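Local coordinates for ORF131 protein (Ralstonia metallidurans, PDB 2WTO) that probably binds heavy-metal ions, copper in particular, in the periplasm as part of the bacterium's heavy-metal resistance, at residues Arg71-Asp76 and Val118-Asp123. Sequence-based numbering, arbitrary orientation. Where two conformers were deposited one is given.
Sequences RYVNVD and VRVYID. With MG (magnesium ion), chain I.
Strands 72-76 and 119-123 are parallel neighbours in the small mixed sheet of the CzcE fold, 119-123 lying between 72-76 and the antiparallel strand 101-104. Five backbone hydrogen bonds join them: Arg119 N to Arg71 O, Val73 N to Arg119 O, the least straight at 150°, Tyr121 N to Val73 O (2.9 Å), Val75 N to Tyr121 O (2.8 Å) and Asp123 N to Val75 O. Successive side chains alternate between the faces, and beta-branched residues, suited to extended chain, fill the buried one. With Val75 CG1 anti to the carbonyl carbon (chi1 -57°), CG2 is left between N and the carbonyl carbon, where it presses on Val120 CG1 at a tight 3.4 Å and meets Ile122 CG1 at 3.7 Å. Phe94 of strand 88-94 touches all three, so this face packs against the second sheet of the domain.

Polar residues occupy the other face, where Tyr72 and Asn74 reach the second subunit. Asn74 and Tyr121 run side by side, amide and ring planes 62° apart, with Asn74 OD1 3.5 Å from Tyr121 CB; the amide also supplies a donor, Asn74 ND2 hydrogen-bonding to Asn74 O of the second subunit, and the Tyr121 hydroxyl pairs with Asp100. At the C-terminal end Asp76 OD1 lies 3.6 Å from Asp123 OD2, a proximity probably eased by two waters within hydrogen-bonding distance of both. Asp123 OD2, a hard oxygen ligand suited to magnesium, binds the ion at 2.0 Å; four waters and Asp123 OD1 of the second subunit complete six ligands.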
loop_
_atom_site.group_PDB
_atom_site.type_symbol
_atom_site.label_atom_id
_atom_site.label_comp_id
_atom_site.label_asym_id
_atom_site.label_seq_id
_atom_site.Cartn_x
_atom_site.Cartn_y
_atom_site.Cartn_z
ATOM N N ARG A 71 10.213 -1.919 -1.743
ATOM C CA ARG A 71 10.506 -2.804 -0.618
ATOM C C ARG A 71 9.268 -3.376 0.043
ATOM O O ARG A 71 9.290 -4.521 0.451
ATOM C CB ARG A 71 11.437 -2.152 0.406
ATOM C CG ARG A 71 12.911 -2.138 -0.050
ATOM C CD ARG A 71 13.451 -3.567 -0.261
ATOM N NE ARG A 71 14.843 -3.597 -0.719
ATOM C CZ ARG A 71 15.222 -3.695 -1.994
ATOM N NH1 ARG A 71 14.315 -3.773 -2.960
ATOM N NH2 ARG A 71 16.515 -3.714 -2.312
ATOM N N TYR A 72 8.190 -2.599 0.167
ATOM C CA TYR A 72 6.956 -3.192 0.685
ATOM C C TYR A 72 5.699 -2.489 0.227
ATOM O O TYR A 72 5.757 -1.356 -0.274
ATOM C CB TYR A 72 6.947 -3.306 2.216
ATOM C CG TYR A 72 6.743 -2.003 2.977
ATOM C CD1 TYR A 72 5.464 -1.545 3.294
ATOM C CD2 TYR A 72 7.837 -1.262 3.414
ATOM C CE1 TYR A 72 5.282 -0.335 4.022
ATOM C CE2 TYR A 72 7.670 -0.087 4.137
ATOM C CZ TYR A 72 6.401 0.371 4.437
ATOM O OH TYR A 72 6.285 1.544 5.160
ATOM N N VAL A 73 4.578 -3.189 0.382
ATOM C CA VAL A 73 3.248 -2.616 0.188
ATOM C C VAL A 73 2.354 -3.150 1.303
ATOM O O VAL A 73 2.681 -4.159 1.910
ATOM C CB VAL A 73 2.643 -2.972 -1.215
ATOM C CG1 VAL A 73 3.579 -2.516 -2.326
ATOM C CG2 VAL A 73 2.388 -4.456 -1.337
ATOM N N ASN A 74 1.250 -2.461 1.592
ATOM C CA ASN A 74 0.307 -2.901 2.618
ATOM C C ASN A 74 -0.954 -3.368 1.907
ATOM O O ASN A 74 -1.510 -2.630 1.097
ATOM C CB ASN A 74 -0.091 -1.748 3.538
ATOM C CG ASN A 74 1.046 -1.286 4.434
ATOM O OD1 ASN A 74 2.031 -1.997 4.618
ATOM N ND2 ASN A 74 0.895 -0.105 5.021
ATOM N N VAL A 75 -1.407 -4.577 2.222
ATOM C CA VAL A 75 -2.706 -5.049 1.728
ATOM C C VAL A 75 -3.572 -5.511 2.909
ATOM O O VAL A 75 -3.059 -5.783 4.000
ATOM C CB VAL A 75 -2.538 -6.175 0.691
ATOM C CG1 VAL A 75 -1.652 -5.699 -0.479
ATOM C CG2 VAL A 75 -1.980 -7.464 1.367
ATOM N N ASP A 76 -4.891 -5.555 2.703
ATOM C CA ASP A 76 -5.802 -6.070 3.717
ATOM C C ASP A 76 -6.037 -7.572 3.534
ATOM O O ASP A 76 -5.981 -8.078 2.428
ATOM C CB ASP A 76 -7.148 -5.347 3.629
ATOM C CG ASP A 76 -7.123 -4.000 4.336
ATOM O OD1 ASP A 76 -6.414 -3.889 5.357
ATOM O OD2 ASP A 76 -7.802 -3.062 3.878
ATOM N N VAL A 118 10.086 -7.763 -2.995
ATOM C CA VAL A 118 9.008 -6.894 -2.548
ATOM C C VAL A 118 8.173 -7.591 -1.488
ATOM O O VAL A 118 7.524 -8.600 -1.769
ATOM C CB VAL A 118 8.065 -6.511 -3.715
ATOM C CG1 VAL A 118 6.927 -5.606 -3.204
ATOM C CG2 VAL A 118 8.873 -5.827 -4.827
ATOM N N ARG A 119 8.192 -7.078 -0.275
ATOM C CA ARG A 119 7.455 -7.749 0.787
ATOM C C ARG A 119 6.043 -7.190 0.916
ATOM O O ARG A 119 5.845 -5.977 0.929
ATOM C CB ARG A 119 8.239 -7.747 2.099
ATOM C CG ARG A 119 9.515 -8.632 1.949
ATOM C CD ARG A 119 10.074 -9.186 3.261
ATOM N NE ARG A 119 9.135 -10.039 3.943
ATOM C CZ ARG A 119 9.053 -11.357 3.789
ATOM N NH1 ARG A 119 9.880 -12.014 2.976
ATOM N NH2 ARG A 119 8.141 -12.017 4.465
ATOM N N VAL A 120 5.063 -8.091 0.967
ATOM C CA VAL A 120 3.662 -7.704 1.152
ATOM C C VAL A 120 3.252 -7.816 2.615
ATOM O O VAL A 120 3.253 -8.899 3.186
ATOM C CB VAL A 120 2.707 -8.572 0.296
ATOM C CG1 VAL A 120 1.248 -8.079 0.449
ATOM C CG2 VAL A 120 3.135 -8.531 -1.165
ATOM N N TYR A 121 2.881 -6.695 3.216
ATOM C CA TYR A 121 2.420 -6.682 4.588
ATOM C C TYR A 121 0.911 -6.885 4.577
ATOM O O TYR A 121 0.190 -6.055 4.041
ATOM C CB TYR A 121 2.760 -5.333 5.210
ATOM C CG TYR A 121 2.697 -5.320 6.692
ATOM C CD1 TYR A 121 3.861 -5.376 7.463
ATOM C CD2 TYR A 121 1.461 -5.249 7.340
ATOM C CE1 TYR A 121 3.778 -5.364 8.864
ATOM C CE2 TYR A 121 1.365 -5.221 8.728
ATOM C CZ TYR A 121 2.520 -5.283 9.483
ATOM O OH TYR A 121 2.404 -5.255 10.851
ATOM N N ILE A 122 0.436 -7.984 5.156
ATOM C CA ILE A 122 -1.006 -8.260 5.175
ATOM C C ILE A 122 -1.595 -7.981 6.551
ATOM O O ILE A 122 -1.178 -8.578 7.547
ATOM C CB ILE A 122 -1.287 -9.735 4.813
ATOM C CG1 ILE A 122 -0.568 -10.103 3.511
ATOM C CG2 ILE A 122 -2.815 -9.984 4.783
ATOM C CD1 ILE A 122 -0.238 -11.624 3.352
ATOM N N ASP A 123 -2.563 -7.063 6.598
ATOM C CA ASP A 123 -3.207 -6.678 7.832
ATOM C C ASP A 123 -4.100 -7.831 8.297
ATOM O O ASP A 123 -4.670 -8.564 7.477
ATOM C CB ASP A 123 -4.044 -5.407 7.602
ATOM C CG ASP A 123 -4.646 -4.853 8.883
ATOM O OD1 ASP A 123 -3.965 -4.836 9.936
ATOM O OD2 ASP A 123 -5.816 -4.414 8.837
HETATM MG MG MG I . -7.078 -3.691 10.157
HETATM O O HOH W 1 -8.019 -3.639 7.562
HETATM O O HOH W 2 -6.105 -2.307 7.287
HETATM O O HOH W 3 -5.767 -3.817 11.641
HETATM O O HOH W 4 -7.785 -5.483 10.906
HETATM O O HOH W 5 -8.967 -3.725 9.298
HETATM O O HOH W 6 -8.063 -2.534 11.670
#